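Long-range contact in N-acetyltransferase (Staphylococcus aureus subsp. aureus, PDB 4M85), which probably transfers an acetyl group from acetyl-CoA to an amine of an acceptor not yet identified, as other GNAT-fold N-acetyltransferases do: residues 49-54 with 85-90. Sequence-based numbering, arbitrary orientation.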
loop_
_atom_site.group_PDB
_atom_site.type_symbol
_atom_site.label_atom_id
_atom_site.label_comp_id
_atom_site.label_asym_id
_atom_site.label_seq_id
_atom_site.Cartn_x
_atom_site.Cartn_y
_atom_site.Cartn_z
ATOM N N VAL A 49 -7.484 1.434 -11.364
ATOM C CA VAL A 49 -7.965 0.809 -12.607
ATOM C C VAL A 49 -7.543 1.509 -13.903
ATOM O O VAL A 49 -7.323 0.839 -14.885
ATOM C CB VAL A 49 -9.522 0.594 -12.630
ATOM C CG1 VAL A 49 -9.947 -0.468 -11.635
ATOM C CG2 VAL A 49 -10.297 1.873 -12.391
ATOM N N ASP A 50 -7.353 2.834 -13.898
ATOM C CA ASP A 50 -7.230 3.586 -15.149
ATOM C C ASP A 50 -5.808 3.681 -15.702
ATOM O O ASP A 50 -5.607 4.053 -16.866
ATOM C CB ASP A 50 -7.853 4.991 -14.968
ATOM C CG ASP A 50 -9.359 4.923 -14.764
ATOM O OD1 ASP A 50 -9.946 3.895 -15.158
ATOM O OD2 ASP A 50 -9.975 5.867 -14.232
ATOM N N ALA A 51 -4.828 3.329 -14.877
ATOM C CA ALA A 51 -3.433 3.332 -15.266
ATOM C C ALA A 51 -2.709 2.493 -14.224
ATOM O O ALA A 51 -3.260 2.236 -13.160
ATOM C CB ALA A 51 -2.891 4.751 -15.278
ATOM N N THR A 52 -1.475 2.114 -14.495
ATOM C CA THR A 52 -0.730 1.265 -13.573
ATOM C C THR A 52 0.084 2.080 -12.590
ATOM O O THR A 52 1.321 2.165 -12.683
ATOM C CB THR A 52 0.117 0.227 -14.327
ATOM O OG1 THR A 52 -0.721 -0.397 -15.292
ATOM C CG2 THR A 52 0.637 -0.866 -13.391
ATOM N N TYR A 53 -0.655 2.677 -11.655
ATOM C CA TYR A 53 -0.122 3.428 -10.551
ATOM C C TYR A 53 0.356 2.396 -9.509
ATOM O O TYR A 53 0.110 1.199 -9.659
ATOM C CB TYR A 53 -1.192 4.411 -9.987
ATOM C CG TYR A 53 -0.643 5.236 -8.873
ATOM C CD1 TYR A 53 0.437 6.050 -9.083
ATOM C CD2 TYR A 53 -1.167 5.159 -7.590
ATOM C CE1 TYR A 53 0.995 6.774 -8.056
ATOM C CE2 TYR A 53 -0.629 5.893 -6.550
ATOM C CZ TYR A 53 0.467 6.696 -6.787
ATOM O OH TYR A 53 1.067 7.419 -5.774
ATOM N N ARG A 54 1.102 2.851 -8.515
ATOM C CA ARG A 54 1.470 2.018 -7.348
ATOM C C ARG A 54 0.313 1.130 -6.870
ATOM O O ARG A 54 0.465 -0.103 -6.665
ATOM C CB ARG A 54 1.873 2.931 -6.194
ATOM C CG ARG A 54 3.260 3.550 -6.285
ATOM C CD ARG A 54 3.387 4.612 -5.218
ATOM N NE ARG A 54 4.576 5.452 -5.351
ATOM C CZ ARG A 54 5.757 5.221 -4.774
ATOM N NH1 ARG A 54 5.961 4.151 -4.006
ATOM N NH2 ARG A 54 6.740 6.092 -4.943
ATOM N N GLU A 85 4.656 5.348 -10.057
ATOM C CA GLU A 85 4.318 6.656 -9.476
ATOM C C GLU A 85 3.961 7.701 -10.538
ATOM O O GLU A 85 3.035 8.467 -10.380
ATOM C CB GLU A 85 5.498 7.167 -8.631
ATOM C CG GLU A 85 5.340 8.583 -8.071
ATOM C CD GLU A 85 4.165 8.712 -7.121
ATOM O OE1 GLU A 85 3.634 7.669 -6.706
ATOM O OE2 GLU A 85 3.780 9.859 -6.797
ATOM N N LYS A 86 4.739 7.737 -11.617
ATOM C CA LYS A 86 4.506 8.694 -12.708
ATOM C C LYS A 86 3.157 8.462 -13.376
ATOM O O LYS A 86 2.536 9.402 -13.881
ATOM C CB LYS A 86 5.645 8.613 -13.723
ATOM C CG LYS A 86 5.668 9.726 -14.742
ATOM C CD LYS A 86 6.989 9.696 -15.498
ATOM C CE LYS A 86 7.024 10.661 -16.682
ATOM N NZ LYS A 86 6.612 12.034 -16.285
ATOM N N ALA A 87 2.659 7.231 -13.343
ATOM C CA ALA A 87 1.384 6.915 -13.984
ATOM C C ALA A 87 0.186 7.672 -13.390
ATOM O O ALA A 87 -0.853 7.777 -14.039
ATOM C CB ALA A 87 1.123 5.406 -13.972
ATOM N N TRP A 88 0.348 8.222 -12.183
ATOM C CA TRP A 88 -0.625 9.124 -11.609
ATOM C C TRP A 88 -1.065 10.218 -12.604
ATOM O O TRP A 88 -2.234 10.624 -12.623
ATOM C CB TRP A 88 -0.060 9.755 -10.353
ATOM C CG TRP A 88 -1.034 10.569 -9.574
ATOM C CD1 TRP A 88 -1.187 11.927 -9.607
ATOM C CD2 TRP A 88 -1.954 10.088 -8.592
ATOM N NE1 TRP A 88 -2.162 12.318 -8.714
ATOM C CE2 TRP A 88 -2.651 11.210 -8.081
ATOM C CE3 TRP A 88 -2.260 8.825 -8.091
ATOM C CZ2 TRP A 88 -3.635 11.090 -7.102
ATOM C CZ3 TRP A 88 -3.233 8.711 -7.133
ATOM C CH2 TRP A 88 -3.920 9.842 -6.652
ATOM N N GLU A 89 -0.123 10.660 -13.436
ATOM C CA GLU A 89 -0.376 11.694 -14.423
ATOM C C GLU A 89 -1.344 11.312 -15.558
ATOM O O GLU A 89 -1.871 12.188 -16.257
ATOM C CB GLU A 89 0.955 12.162 -14.982
ATOM C CG GLU A 89 1.861 12.750 -13.915
ATOM C CD GLU A 89 3.077 13.450 -14.497
ATOM O OE1 GLU A 89 3.665 12.901 -15.479
ATOM O OE2 GLU A 89 3.417 14.548 -13.970
ATOM N N LEU A 90 -1.606 10.017 -15.729
ATOM C CA LEU A 90 -2.545 9.537 -16.744
ATOM C C LEU A 90 -3.985 9.446 -16.247
ATOM O O LEU A 90 -4.860 8.993 -16.986
ATOM C CB LEU A 90 -2.095 8.164 -17.270
ATOM C CG LEU A 90 -0.613 8.130 -17.729
ATOM C CD1 LEU A 90 -0.169 6.746 -18.167
ATOM C CD2 LEU A 90 -0.416 9.135 -18.848
#
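Glu85 shows how one buried carboxylate can tie a loop to a helix, since its OE1 accepts from both Tyr53 and Arg54. Tyr53 donates its OH to Glu85 OE1 over 2.7 Å, arriving on the syn side, a little out of the carboxylate plane. From above that plane comes the Arg54 NE-H, with NE 2.8 Å from Glu85 OE1 and an N-H...O angle of 155°; the oxygen lies almost in the guanidinium plane, and the bond is also a salt bridge. A bend in the Glu85 chain at chi2 (62°) lays the acid alongside the tyrosine. Its other oxygen, OE2, is claimed by Thr102 OG1 and Leu104 N. Arg54 NH1 forms a salt bridge to Glu81 OE2 and a hydrogen bond to Tyr76 OH, while NH2 makes weak hydrogen bonds to Leu104 O and Val106 O.

Packing contacts flank this network. CE3 of Trp88 stands 3.6 Å above the centre of one face of the Tyr53 ring, an edge-to-face stack with planes at 61°, and Arg54 CB covers the opposite face near the rim. Farther along, Ala51 CB meets Leu90 CB at 4.0 Å, and Ala87 CB lies against Thr52 O, Thr52 being the centre of an inverse gamma turn. A carboxylate oxygen shared by a phenol and an arginine, beside a T-shaped aromatic pair, here fastens the loop between helix 37-49 and strand 60-65 to helix 81-86 and the 3-10 turn that follows it, within the GNAT fold.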